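PDB 5JVK: T9SS C-terminal target domain-containing protein from Bacteroides cellulosilyticus, which probably hydrolyses O-glycosidic bonds in carbohydrates, acting as an endo-glycoside hydrolase of family 39. Local coordinates for residues G40-Y45 / L61-T66; Y70-L75 / T86-Y91. One frame throughout, in Å; residues are numbered along the deposited sequence.

Interaction 1 (G40-Y45 / L61-T66); sequences GKLVRY and LVIDVT
The carbonyl oxygen of Gly40 meets the tip of Ile63, with Gly40 O 3.7 Å from Ile63 CD1, but no hydrogen bond crosses between 40-45 and 61-66. This is an apolar, face-to-face contact between strands of two different sheets. Their axes come within 8.5 Å and cross at -33°, as in the aligned packing of a beta sandwich. With no side chain at Gly40, its backbone lies open to the isobutyl group of Leu61, and Leu61 CD2 sits 3.9 Å from Gly40 CA. Ile63 reaches the same strand because CG1 stands beside its backbone N (chi1 -52°) and CD1 then continues the extended chain. From the facing strand Leu42 sends one branch into the interface, where its CD1 methyl touches two residues. Leu42 CD1 lies 3.8 Å from Ile63 CD1 and 3.7 Å from Val65 CG2. The Leu42 side chain runs at about a right angle to that of Val65 and slants across that of Ile63. Every residue that touches here is buried. The charged side chains take no part in it: Arg44 forms salt bridges with Asp47 and Glu67, and Asp64 with Lys24. Within the sandwich, Leu42 also packs on Leu73 of strand 69-78, Ile63 on Phe51 of strand 50-55, and Leu61 on Val27 of strand 23-30.

Interaction 2 (Y70-L75 / T86-Y91); sequences YYTLEL and TAVVNY
Tyr71 and Tyr91 open an antiparallel beta hairpin of strands 69-78 and 83-94, paired through reciprocal backbone hydrogen bonds that continue at Leu73-Val89 and Leu75-Ala87. The shortest joins Leu73 N to Val89 O at 2.7 Å, with the donor nearly along the C=O axis; the return bond from Val89 N to Leu73 O is longer, 3.2 Å. The more buried face carries Tyr71, Leu73 and Leu75 against Tyr91, Val89 and Ala87. With Val89 CG1 anti to the carbonyl carbon (chi1 -66°), CG2 falls between the backbone N and that carbon and lies 3.8 Å from Leu73 CD2, the two side chains running side by side. The Tyr71 ring, whose hydroxyl bonds to Glu67 O, turns its edge to Tyr91 O. The other face is more open to solvent: Thr72 CG2 touches Val88 CG1 at 3.9 Å, while the Glu74 side chain stays farther from 86-91. Asn90 makes the polar end of this face. Its amide plane is 22° from the Tyr70 ring, with Asn90 CG 3.6 Å from Tyr70 CZ, while Arg396 holds Asn90 OD1 and Pro401 O takes the Tyr70 hydroxyl. Tyr71 O, already bonded to Tyr91 N, receives a second, weak bond from Asn90 ND2. The same nitrogen donates to a water at 2.9 Å, which also hydrogen-bonds Thr72 OG1.

Both contacts belong to the N-terminal beta sandwich, which precedes the barrel in the chain. From 40-45 the chain passes through strand 50-55, a neighbour in the same sheet, then crosses to the opposing sheet, where 61-66 closes interaction 1. A short turn brings it back to strand 69-78 beside strand 37-44, and a tight connection leads to strand 83-94, closing interaction 2 as a hairpin. The contacts follow in series, neither nested nor crossed: one joins the two sheets, the other two strands of one sheet. They meet where Val43 O faces Thr72 N at 2.8 Å, a probable hydrogen bond, and where Leu61 packs on Leu75.

Interaction 1 (G40-Y45 / L61-T66)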
loop_
_atom_site.group_PDB
_atom_site.type_symbol
_atom_site.label_atom_id
_atom_site.label_comp_id
_atom_site.label_asym_id
_atom_site.label_seq_id
_atom_site.Cartn_x
_atom_site.Cartn_y
_atom_site.Cartn_z
ATOM N N GLY A 40 -29.670 8.455 10.685
ATOM C CA GLY A 40 -28.509 7.778 10.099
ATOM C C GLY A 40 -28.602 6.270 10.244
ATOM O O GLY A 40 -28.944 5.770 11.317
ATOM N N LYS A 41 -28.306 5.554 9.158
ATOM C CA LYS A 41 -28.258 4.089 9.141
ATOM C C LYS A 41 -26.879 3.641 8.668
ATOM O O LYS A 41 -26.450 4.026 7.579
ATOM C CB LYS A 41 -29.314 3.530 8.188
ATOM C CG LYS A 41 -30.737 3.568 8.718
ATOM C CD LYS A 41 -31.736 3.043 7.693
ATOM C CE LYS A 41 -31.736 1.522 7.607
ATOM N NZ LYS A 41 -32.415 1.028 6.377
ATOM N N LEU A 42 -26.193 2.841 9.488
ATOM C CA LEU A 42 -24.925 2.211 9.106
ATOM C C LEU A 42 -25.197 0.757 8.756
ATOM O O LEU A 42 -25.523 -0.028 9.638
ATOM C CB LEU A 42 -23.906 2.285 10.246
ATOM C CG LEU A 42 -23.278 3.654 10.507
ATOM C CD1 LEU A 42 -22.582 3.662 11.860
ATOM C CD2 LEU A 42 -22.306 4.043 9.403
ATOM N N VAL A 43 -25.045 0.413 7.475
ATOM C CA VAL A 43 -25.353 -0.924 6.949
ATOM C C VAL A 43 -24.069 -1.629 6.499
ATOM O O VAL A 43 -23.364 -1.138 5.616
ATOM C CB VAL A 43 -26.321 -0.836 5.748
ATOM C CG1 VAL A 43 -26.848 -2.219 5.384
ATOM C CG2 VAL A 43 -27.473 0.117 6.054
ATOM N N ARG A 44 -23.788 -2.788 7.094
ATOM C CA ARG A 44 -22.545 -3.526 6.844
ATOM C C ARG A 44 -22.572 -4.249 5.496
ATOM O O ARG A 44 -23.621 -4.733 5.069
ATOM C CB ARG A 44 -22.303 -4.544 7.963
ATOM C CG ARG A 44 -20.948 -5.231 7.897
ATOM C CD ARG A 44 -20.523 -5.835 9.226
ATOM N NE ARG A 44 -21.327 -6.992 9.616
ATOM C CZ ARG A 44 -21.114 -7.733 10.705
ATOM N NH1 ARG A 44 -20.113 -7.455 11.540
ATOM N NH2 ARG A 44 -21.902 -8.768 10.969
ATOM N N TYR A 45 -21.414 -4.321 4.838
ATOM C CA TYR A 45 -21.277 -5.044 3.568
ATOM C C TYR A 45 -21.561 -6.538 3.778
ATOM O O TYR A 45 -21.185 -7.113 4.807
ATOM C CB TYR A 45 -19.869 -4.825 2.972
ATOM C CG TYR A 45 -19.567 -5.575 1.688
ATOM C CD1 TYR A 45 -19.224 -6.931 1.708
ATOM C CD2 TYR A 45 -19.591 -4.923 0.455
ATOM C CE1 TYR A 45 -18.946 -7.620 0.540
ATOM C CE2 TYR A 45 -19.310 -5.605 -0.719
ATOM C CZ TYR A 45 -18.986 -6.952 -0.669
ATOM O OH TYR A 45 -18.710 -7.636 -1.830
ATOM N N LEU A 61 -24.864 13.534 15.495
ATOM C CA LEU A 61 -25.371 12.186 15.220
ATOM C C LEU A 61 -24.332 11.145 15.636
ATOM O O LEU A 61 -23.245 11.084 15.054
ATOM C CB LEU A 61 -25.715 12.021 13.737
ATOM C CG LEU A 61 -26.151 10.628 13.256
ATOM C CD1 LEU A 61 -27.290 10.067 14.097
ATOM C CD2 LEU A 61 -26.543 10.675 11.787
ATOM N N VAL A 62 -24.682 10.332 16.634
ATOM C CA VAL A 62 -23.809 9.286 17.162
ATOM C C VAL A 62 -24.543 7.945 17.096
ATOM O O VAL A 62 -25.707 7.862 17.488
ATOM C CB VAL A 62 -23.387 9.593 18.615
ATOM C CG1 VAL A 62 -22.500 8.486 19.175
ATOM C CG2 VAL A 62 -22.674 10.941 18.684
ATOM N N ILE A 63 -23.858 6.909 16.604
ATOM C CA ILE A 63 -24.445 5.574 16.424
ATOM C C ILE A 63 -23.600 4.531 17.154
ATOM O O ILE A 63 -22.376 4.514 17.020
ATOM C CB ILE A 63 -24.560 5.193 14.927
ATOM C CG1 ILE A 63 -25.282 6.306 14.150
ATOM C CG2 ILE A 63 -25.294 3.859 14.759
ATOM C CD1 ILE A 63 -25.478 6.037 12.673
ATOM N N ASP A 64 -24.268 3.660 17.913
ATOM C CA ASP A 64 -23.614 2.573 18.645
ATOM C C ASP A 64 -23.331 1.402 17.702
ATOM O O ASP A 64 -24.260 0.754 17.221
ATOM C CB ASP A 64 -24.496 2.084 19.802
ATOM C CG ASP A 64 -24.735 3.152 20.859
ATOM O OD1 ASP A 64 -23.747 3.657 21.430
ATOM O OD2 ASP A 64 -25.917 3.467 21.135
ATOM N N VAL A 65 -22.049 1.138 17.450
ATOM C CA VAL A 65 -21.614 0.078 16.539
ATOM C C VAL A 65 -20.981 -1.044 17.360
ATOM O O VAL A 65 -19.922 -0.853 17.955
ATOM C CB VAL A 65 -20.609 0.624 15.503
ATOM C CG1 VAL A 65 -20.120 -0.481 14.574
ATOM C CG2 VAL A 65 -21.242 1.762 14.707
ATOM N N THR A 66 -21.639 -2.203 17.384
ATOM C CA THR A 66 -21.235 -3.345 18.217
ATOM C C THR A 66 -20.276 -4.343 17.553
ATOM O O THR A 66 -19.736 -5.217 18.239
ATOM C CB THR A 66 -22.467 -4.140 18.699
ATOM O OG1 THR A 66 -23.099 -4.778 17.582
ATOM C CG2 THR A 66 -23.467 -3.225 19.399
#

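Interaction 2 (Y70-L75 / T86-Y91)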
loop_
_atom_site.group_PDB
_atom_site.type_symbol
_atom_site.label_atom_id
_atom_site.label_comp_id
_atom_site.label_asym_id
_atom_site.label_seq_id
_atom_site.Cartn_x
_atom_site.Cartn_y
_atom_site.Cartn_z
ATOM N N TYR A 70 -16.996 -2.764 7.231
ATOM C CA TYR A 70 -17.108 -1.721 6.225
ATOM C C TYR A 70 -18.596 -1.441 6.064
ATOM O O TYR A 70 -19.357 -2.337 5.679
ATOM C CB TYR A 70 -16.515 -2.211 4.899
ATOM C CG TYR A 70 -16.485 -1.166 3.811
ATOM C CD1 TYR A 70 -15.558 -0.125 3.851
ATOM C CD2 TYR A 70 -17.375 -1.217 2.736
ATOM C CE1 TYR A 70 -15.518 0.839 2.858
ATOM C CE2 TYR A 70 -17.344 -0.252 1.736
ATOM C CZ TYR A 70 -16.413 0.770 1.803
ATOM O OH TYR A 70 -16.372 1.725 0.828
ATOM N N TYR A 71 -19.007 -0.208 6.364
ATOM C CA TYR A 71 -20.422 0.167 6.386
ATOM C C TYR A 71 -20.758 1.185 5.307
ATOM O O TYR A 71 -19.922 2.014 4.948
ATOM C CB TYR A 71 -20.797 0.745 7.755
ATOM C CG TYR A 71 -20.758 -0.265 8.874
ATOM C CD1 TYR A 71 -21.918 -0.924 9.286
ATOM C CD2 TYR A 71 -19.563 -0.572 9.523
ATOM C CE1 TYR A 71 -21.889 -1.854 10.313
ATOM C CE2 TYR A 71 -19.523 -1.507 10.550
ATOM C CZ TYR A 71 -20.689 -2.145 10.940
ATOM O OH TYR A 71 -20.659 -3.069 11.952
ATOM N N THR A 72 -21.983 1.100 4.793
ATOM C CA THR A 72 -22.587 2.172 4.007
ATOM C C THR A 72 -23.397 3.032 4.978
ATOM O O THR A 72 -24.225 2.511 5.731
ATOM C CB THR A 72 -23.514 1.623 2.901
ATOM O OG1 THR A 72 -22.790 0.706 2.073
ATOM C CG2 THR A 72 -24.056 2.753 2.031
ATOM N N LEU A 73 -23.139 4.339 4.961
ATOM C CA LEU A 73 -23.830 5.304 5.815
ATOM C C LEU A 73 -24.909 6.022 5.004
ATOM O O LEU A 73 -24.590 6.844 4.144
ATOM C CB LEU A 73 -22.827 6.317 6.382
ATOM C CG LEU A 73 -23.348 7.504 7.200
ATOM C CD1 LEU A 73 -24.190 7.066 8.389
ATOM C CD2 LEU A 73 -22.175 8.351 7.661
ATOM N N GLU A 74 -26.175 5.701 5.275
ATOM C CA GLU A 74 -27.325 6.362 4.642
ATOM C C GLU A 74 -27.863 7.444 5.578
ATOM O O GLU A 74 -28.327 7.131 6.674
ATOM C CB GLU A 74 -28.430 5.342 4.343
ATOM C CG GLU A 74 -28.055 4.299 3.297
ATOM C CD GLU A 74 -28.912 3.042 3.359
ATOM O OE1 GLU A 74 -30.097 3.128 3.752
ATOM O OE2 GLU A 74 -28.393 1.958 3.002
ATOM N N LEU A 75 -27.794 8.705 5.146
ATOM C CA LEU A 75 -28.252 9.851 5.948
ATOM C C LEU A 75 -29.487 10.501 5.325
ATOM O O LEU A 75 -29.561 10.657 4.104
ATOM C CB LEU A 75 -27.132 10.887 6.090
ATOM C CG LEU A 75 -25.973 10.500 7.015
ATOM C CD1 LEU A 75 -24.764 11.396 6.784
ATOM C CD2 LEU A 75 -26.392 10.544 8.477
ATOM N N THR A 86 -30.544 14.429 1.618
ATOM C CA THR A 86 -30.004 13.091 1.859
ATOM C C THR A 86 -28.525 13.039 1.491
ATOM O O THR A 86 -28.034 13.864 0.716
ATOM C CB THR A 86 -30.754 12.012 1.052
ATOM O OG1 THR A 86 -30.630 12.279 -0.349
ATOM C CG2 THR A 86 -32.221 11.986 1.428
ATOM N N ALA A 87 -27.828 12.063 2.065
ATOM C CA ALA A 87 -26.418 11.817 1.764
ATOM C C ALA A 87 -26.093 10.334 1.927
ATOM O O ALA A 87 -26.681 9.653 2.775
ATOM C CB ALA A 87 -25.530 12.658 2.665
ATOM N N VAL A 88 -25.174 9.841 1.096
ATOM C CA VAL A 88 -24.684 8.462 1.178
ATOM C C VAL A 88 -23.161 8.457 1.039
ATOM O O VAL A 88 -22.621 8.928 0.036
ATOM C CB VAL A 88 -25.308 7.549 0.097
ATOM C CG1 VAL A 88 -24.814 6.111 0.255
ATOM C CG2 VAL A 88 -26.831 7.597 0.166
ATOM N N VAL A 89 -22.485 7.948 2.069
ATOM C CA VAL A 89 -21.038 7.706 2.045
ATOM C C VAL A 89 -20.741 6.369 2.724
ATOM O O VAL A 89 -21.645 5.728 3.265
ATOM C CB VAL A 89 -20.237 8.839 2.737
ATOM C CG1 VAL A 89 -20.360 10.134 1.948
ATOM C CG2 VAL A 89 -20.678 9.042 4.184
ATOM N N ASN A 90 -19.480 5.951 2.686
ATOM C CA ASN A 90 -19.037 4.750 3.390
ATOM C C ASN A 90 -18.306 5.116 4.680
ATOM O O ASN A 90 -17.780 6.226 4.818
ATOM C CB ASN A 90 -18.155 3.895 2.481
ATOM C CG ASN A 90 -18.930 3.299 1.321
ATOM O OD1 ASN A 90 -18.799 3.742 0.180
ATOM N ND2 ASN A 90 -19.754 2.296 1.609
ATOM N N TYR A 91 -18.300 4.172 5.620
ATOM C CA TYR A 91 -17.697 4.357 6.936
ATOM C C TYR A 91 -17.022 3.055 7.371
ATOM O O TYR A 91 -17.671 2.012 7.465
ATOM C CB TYR A 91 -18.768 4.775 7.946
ATOM C CG TYR A 91 -18.218 5.316 9.246
ATOM C CD1 TYR A 91 -17.756 6.630 9.336
ATOM C CD2 TYR A 91 -18.165 4.519 10.389
ATOM C CE1 TYR A 91 -17.251 7.133 10.526
ATOM C CE2 TYR A 91 -17.660 5.012 11.585
ATOM C CZ TYR A 91 -17.204 6.318 11.650
ATOM O OH TYR A 91 -16.705 6.807 12.833
HETATM O O HOH W 1 -21.022 0.614 -0.352
#